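Local coordinates for protein D-galactonate dehydratase family member Dd703_0947 (Dickeya dadantii, PDB 4IHC) that dehydrates D-mannonate and D-gluconate with low activity to 2-dehydro-3-deoxy-D-gluconate, using one magnesium ion per subunit, at residues Leu271-Ala276 and Met296-Val301; Thr255-Ala260 and Leu283-Gln288. All blocks are in the same frame, centred on the assembly; numbering follows the deposited sequence.

Contact 1 (Leu271-Ala276 and Met296-Val301); sequences LEDPVA and MGELFV. With MG (magnesium ion), chain I.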
loop_
_atom_site.group_PDB
_atom_site.type_symbol
_atom_site.label_atom_id
_atom_site.label_comp_id
_atom_site.label_asym_id
_atom_site.label_seq_id
_atom_site.Cartn_x
_atom_site.Cartn_y
_atom_site.Cartn_z
ATOM N N LEU A 271 26.829 4.471 6.263
ATOM C CA LEU A 271 27.251 3.932 4.989
ATOM C C LEU A 271 26.689 4.830 3.873
ATOM O O LEU A 271 25.475 5.009 3.782
ATOM C CB LEU A 271 26.728 2.504 4.859
ATOM C CG LEU A 271 27.091 1.713 3.582
ATOM C CD1 LEU A 271 28.590 1.535 3.470
ATOM C CD2 LEU A 271 26.415 0.347 3.580
ATOM N N GLU A 272 27.571 5.385 3.044
ATOM C CA GLU A 272 27.208 6.454 2.134
ATOM C C GLU A 272 27.021 5.976 0.698
ATOM O O GLU A 272 27.791 5.145 0.212
ATOM C CB GLU A 272 28.290 7.543 2.181
ATOM C CG GLU A 272 28.182 8.565 1.077
ATOM C CD GLU A 272 29.212 9.662 1.210
ATOM O OE1 GLU A 272 29.743 9.836 2.328
ATOM O OE2 GLU A 272 29.479 10.354 0.201
ATOM N N ASP A 273 26.009 6.521 0.021
ATOM C CA ASP A 273 25.756 6.216 -1.398
ATOM C C ASP A 273 25.775 4.709 -1.751
ATOM O O ASP A 273 26.490 4.289 -2.638
ATOM C CB ASP A 273 26.700 7.031 -2.307
ATOM C CG ASP A 273 26.324 8.540 -2.374
ATOM O OD1 ASP A 273 25.376 8.976 -1.675
ATOM O OD2 ASP A 273 26.994 9.308 -3.114
ATOM N N PRO A 274 24.924 3.900 -1.098
ATOM C CA PRO A 274 24.834 2.496 -1.492
ATOM C C PRO A 274 24.265 2.328 -2.904
ATOM O O PRO A 274 24.526 1.318 -3.549
ATOM C CB PRO A 274 23.862 1.893 -0.457
ATOM C CG PRO A 274 23.083 3.045 0.040
ATOM C CD PRO A 274 24.036 4.217 0.026
ATOM N N VAL A 275 23.514 3.312 -3.385
ATOM C CA VAL A 275 22.966 3.236 -4.740
ATOM C C VAL A 275 23.091 4.570 -5.455
ATOM O O VAL A 275 23.246 5.635 -4.827
ATOM C CB VAL A 275 21.477 2.816 -4.744
ATOM C CG1 VAL A 275 21.285 1.484 -4.019
ATOM C CG2 VAL A 275 20.600 3.909 -4.138
ATOM N N ALA A 276 23.029 4.500 -6.772
ATOM C CA ALA A 276 23.071 5.675 -7.613
ATOM C C ALA A 276 21.713 6.370 -7.497
ATOM O O ALA A 276 20.723 5.744 -7.186
ATOM C CB ALA A 276 23.293 5.242 -9.057
ATOM N N MET A 296 22.714 9.578 1.740
ATOM C CA MET A 296 22.594 9.689 0.307
ATOM C C MET A 296 22.575 11.165 -0.017
ATOM O O MET A 296 22.169 11.994 0.803
ATOM C CB MET A 296 21.265 9.082 -0.175
ATOM C CG MET A 296 21.198 7.557 -0.159
ATOM S SD MET A 296 21.937 6.815 -1.645
ATOM C CE MET A 296 21.083 7.690 -2.967
ATOM N N GLY A 297 23.006 11.503 -1.222
ATOM C CA GLY A 297 22.593 12.772 -1.761
ATOM C C GLY A 297 23.618 13.710 -2.347
ATOM O O GLY A 297 23.231 14.748 -2.902
ATOM N N GLU A 298 24.908 13.396 -2.251
ATOM C CA GLU A 298 25.857 14.335 -2.840
ATOM C C GLU A 298 25.567 14.547 -4.342
ATOM O O GLU A 298 25.723 15.665 -4.833
ATOM C CB GLU A 298 27.313 13.938 -2.582
ATOM C CG GLU A 298 27.764 12.796 -3.443
ATOM C CD GLU A 298 29.154 12.322 -3.061
ATOM O OE1 GLU A 298 29.457 12.252 -1.843
ATOM O OE2 GLU A 298 29.935 12.021 -3.983
ATOM N N LEU A 299 25.105 13.501 -5.048
ATOM C CA LEU A 299 24.765 13.639 -6.462
ATOM C C LEU A 299 23.406 14.287 -6.761
ATOM O O LEU A 299 23.118 14.568 -7.912
ATOM C CB LEU A 299 24.827 12.302 -7.201
ATOM C CG LEU A 299 26.235 11.800 -7.558
ATOM C CD1 LEU A 299 26.183 10.348 -8.000
ATOM C CD2 LEU A 299 26.861 12.660 -8.650
ATOM N N PHE A 300 22.575 14.496 -5.745
ATOM C CA PHE A 300 21.184 14.968 -5.986
ATOM C C PHE A 300 21.106 16.399 -6.540
ATOM O O PHE A 300 21.887 17.267 -6.144
ATOM C CB PHE A 300 20.295 14.841 -4.726
ATOM C CG PHE A 300 20.089 13.418 -4.243
ATOM C CD1 PHE A 300 20.454 12.324 -5.032
ATOM C CD2 PHE A 300 19.499 13.175 -2.996
ATOM C CE1 PHE A 300 20.249 11.012 -4.583
ATOM C CE2 PHE A 300 19.279 11.875 -2.548
ATOM C CZ PHE A 300 19.672 10.793 -3.335
ATOM N N VAL A 301 20.165 16.619 -7.462
ATOM C CA VAL A 301 19.977 17.894 -8.148
ATOM C C VAL A 301 18.480 18.211 -8.317
ATOM O O VAL A 301 18.109 19.246 -8.873
ATOM C CB VAL A 301 20.653 17.910 -9.545
ATOM C CG1 VAL A 301 22.175 17.815 -9.421
ATOM C CG2 VAL A 301 20.189 16.754 -10.416
HETATM MG MG MG I . 30.710 10.450 -1.240
HETATM O O HOH W 1 24.331 10.706 -3.964
HETATM O O HOH W 2 26.542 11.470 -0.760
HETATM O O HOH W 3 29.488 9.328 -2.383
HETATM O O HOH W 4 31.907 10.671 -2.639
#

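Contact 2 (Thr255-Ala260 and Leu283-Gln288); sequences TAIQLA and LRMLRQ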
loop_
_atom_site.group_PDB
_atom_site.type_symbol
_atom_site.label_atom_id
_atom_site.label_comp_id
_atom_site.label_asym_id
_atom_site.label_seq_id
_atom_site.Cartn_x
_atom_site.Cartn_y
_atom_site.Cartn_z
ATOM N N THR A 255 24.107 -6.226 -3.878
ATOM C CA THR A 255 25.431 -6.303 -3.268
ATOM C C THR A 255 25.537 -5.281 -2.113
ATOM O O THR A 255 26.091 -5.586 -1.056
ATOM C CB THR A 255 26.525 -5.999 -4.312
ATOM O OG1 THR A 255 26.434 -6.948 -5.377
ATOM C CG2 THR A 255 27.903 -6.058 -3.681
ATOM N N ALA A 256 25.035 -4.057 -2.331
ATOM C CA ALA A 256 25.090 -2.994 -1.310
ATOM C C ALA A 256 24.231 -3.328 -0.108
ATOM O O ALA A 256 24.594 -3.023 1.042
ATOM C CB ALA A 256 24.648 -1.650 -1.895
ATOM N N ILE A 257 23.077 -3.943 -0.361
ATOM C CA ILE A 257 22.227 -4.420 0.724
ATOM C C ILE A 257 22.933 -5.485 1.570
ATOM O O ILE A 257 22.905 -5.464 2.801
ATOM C CB ILE A 257 20.918 -5.011 0.176
ATOM C CG1 ILE A 257 20.129 -3.906 -0.546
ATOM C CG2 ILE A 257 20.107 -5.639 1.311
ATOM C CD1 ILE A 257 18.796 -4.370 -1.076
ATOM N N GLN A 258 23.593 -6.408 0.907
ATOM C CA GLN A 258 24.374 -7.424 1.619
ATOM C C GLN A 258 25.457 -6.738 2.445
ATOM O O GLN A 258 25.638 -7.038 3.627
ATOM C CB GLN A 258 25.013 -8.405 0.626
ATOM C CG GLN A 258 25.639 -9.620 1.283
ATOM C CD GLN A 258 24.647 -10.382 2.146
ATOM O OE1 GLN A 258 23.831 -11.152 1.643
ATOM N NE2 GLN A 258 24.712 -10.167 3.455
ATOM N N LEU A 259 26.186 -5.823 1.813
ATOM C CA LEU A 259 27.225 -5.052 2.498
ATOM C C LEU A 259 26.694 -4.343 3.763
ATOM O O LEU A 259 27.277 -4.466 4.847
ATOM C CB LEU A 259 27.857 -4.041 1.528
ATOM C CG LEU A 259 29.187 -3.429 1.963
ATOM C CD1 LEU A 259 30.179 -4.511 2.388
ATOM C CD2 LEU A 259 29.776 -2.576 0.847
ATOM N N ALA A 260 25.592 -3.607 3.621
ATOM C CA ALA A 260 24.953 -2.947 4.754
ATOM C C ALA A 260 24.627 -3.964 5.871
ATOM O O ALA A 260 24.911 -3.735 7.039
ATOM C CB ALA A 260 23.699 -2.219 4.305
ATOM N N LEU A 283 16.200 1.398 -2.307
ATOM C CA LEU A 283 16.367 1.637 -0.883
ATOM C C LEU A 283 15.169 1.122 -0.100
ATOM O O LEU A 283 15.273 0.873 1.095
ATOM C CB LEU A 283 16.662 3.114 -0.572
ATOM C CG LEU A 283 18.077 3.500 -1.023
ATOM C CD1 LEU A 283 18.267 4.997 -1.041
ATOM C CD2 LEU A 283 19.100 2.849 -0.099
ATOM N N ARG A 284 14.030 0.949 -0.753
ATOM C CA ARG A 284 12.898 0.378 -0.035
ATOM C C ARG A 284 13.271 -1.013 0.435
ATOM O O ARG A 284 13.011 -1.375 1.583
ATOM C CB ARG A 284 11.653 0.310 -0.903
ATOM C CG ARG A 284 11.099 1.691 -1.216
ATOM C CD ARG A 284 9.832 1.649 -2.056
ATOM N NE ARG A 284 9.369 3.007 -2.328
ATOM C CZ ARG A 284 8.865 3.820 -1.401
ATOM N NH1 ARG A 284 8.761 3.404 -0.140
ATOM N NH2 ARG A 284 8.469 5.047 -1.730
ATOM N N MET A 285 13.930 -1.784 -0.430
ATOM C CA MET A 285 14.297 -3.146 -0.054
ATOM C C MET A 285 15.431 -3.137 0.985
ATOM O O MET A 285 15.412 -3.884 1.950
ATOM C CB MET A 285 14.682 -3.967 -1.303
ATOM C CG MET A 285 15.258 -5.357 -0.991
ATOM S SD MET A 285 15.888 -6.279 -2.457
ATOM C CE MET A 285 16.405 -7.786 -1.619
ATOM N N LEU A 286 16.404 -2.260 0.818
ATOM C CA LEU A 286 17.533 -2.262 1.738
ATOM C C LEU A 286 17.044 -1.911 3.159
ATOM O O LEU A 286 17.524 -2.488 4.154
ATOM C CB LEU A 286 18.663 -1.326 1.230
ATOM C CG LEU A 286 19.888 -1.006 2.095
ATOM C CD1 LEU A 286 21.014 -0.392 1.257
ATOM C CD2 LEU A 286 19.532 -0.070 3.242
ATOM N N ARG A 287 16.060 -1.011 3.268
ATOM C CA ARG A 287 15.627 -0.523 4.609
ATOM C C ARG A 287 14.650 -1.470 5.319
ATOM O O ARG A 287 14.318 -1.305 6.502
ATOM C CB ARG A 287 15.052 0.894 4.508
ATOM C CG ARG A 287 16.080 1.901 3.976
ATOM C CD ARG A 287 17.072 2.209 5.074
ATOM N NE ARG A 287 16.524 3.262 5.913
ATOM C CZ ARG A 287 17.227 3.937 6.812
ATOM N NH1 ARG A 287 18.478 3.572 7.084
ATOM N NH2 ARG A 287 16.665 4.948 7.474
ATOM N N GLN A 288 14.206 -2.487 4.604
ATOM C CA GLN A 288 13.416 -3.545 5.222
ATOM C C GLN A 288 14.316 -4.553 5.928
ATOM O O GLN A 288 13.865 -5.328 6.788
ATOM C CB GLN A 288 12.573 -4.255 4.148
ATOM C CG GLN A 288 11.486 -3.364 3.543
ATOM C CD GLN A 288 10.606 -4.093 2.536
ATOM O OE1 GLN A 288 10.591 -3.763 1.356
ATOM N NE2 GLN A 288 9.890 -5.106 2.998
#

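Contact 1 (Leu271-Ala276 and Met296-Val301)
E272 OE2 is held by two partners: it binds the magnesium ion at 1.9 Å and accepts a hydrogen bond from R319. Across the contact, E298 OE1 binds the same ion at 2.3 Å. The metal brings these two carboxylate oxygens, E272 OE2 and E298 OE1, to 2.8 Å of each other, and its charge probably offsets their repulsion. The two side chains cross at about a right angle, with their carboxylate planes 69° apart. E272 reaches the ion with an extended chain, its CG anti to the backbone N (chi1 168°). From a chi1 of 76° the otherwise extended E298 chain points OE1 at the ion. D246 and two waters also bind the metal. This is the magnesium site of the enolase superfamily, with three acidic ligands at, or just beyond, the C-terminal ends of successive barrel strands.

D273 forms a second shell through water. Its OD2 accepts a 2.6 Å hydrogen bond from a water that is a metal ligand. The other metal-bound water donates to E298 OE2. D273 OD1 takes a weak hydrogen bond from G297 N at 3.5 Å. A further water, which donates weakly to D273 OD1, accepts from the backbone N atoms of G297 and L299. G297 begins a type I turn that ends at F300. Behind D273, away from the metal, the M296 chain folds back toward P274 and V275. SD lies 3.7 Å from P274 CD, and CE packs at V275 CG2. Y103 of a second subunit packs against D273 and L299.

Contact 2 (Thr255-Ala260 and Leu283-Gln288)
I257 and L286 meet first, and their contact is tight: I257 CG1 lies 3.5 Å from L286 CB. The two side chains lie alongside each other, pointing in opposite directions, with I257 CG1 and CD1 against the base of L286. I257 CG1 is anti to the carbonyl carbon (chi1 -63°), and CD1 continues the chain in extended form. This carries CD1 past L286 to M285. There it touches both M285 CG and M285 SD at 3.7 Å. M285 is fully extended and crosses I257 at about a right angle, so the isoleucine tip meets the flank of the methionine chain. L286 CD1 reaches back to helix 253-263, where A260 CB is a looser neighbour at 4.5 Å. No hydrogen bond crosses the contact; the side chains meet by apolar packing alone.

The backbones are correspondingly close: I257 and L286 have the nearest CA atoms, 5.3 Å apart. The short helix axes approach to 9.7 Å and run nearly parallel, at 23°. Further out, L286 also packs on I294 of strand 294-296, and A260 O accepts a hydrogen bond from T292 OG1. I257 touches S291 of a third subunit, and M285 touches R287 of that same subunit. The two segments belong to helices 253-263 and 283-289, neighbours in the outer layer of the modified beta/alpha barrel that forms the C-terminal domain in the enolase superfamily.

How the contacts relate
From the N terminus, the chain enters helix 253-263, runs through strand 270-272, and continues by helix 283-289 to strand 294-296. Contact 2 closes the first loop, helix to helix. Contact 1 closes the second, from strand 270-272 to the loop after strand 294-296. The segments alternate along the chain, so the two closures cross and neither nests inside the other. Together they span two consecutive strand-helix steps of the barrel, with contact 1 at the metal site and contact 2 in the helical layer. Their centres are 14 Å apart, but they touch directly. P274 O lies 3.4 Å from A256 CB, and L283 packs against both P274 and M296.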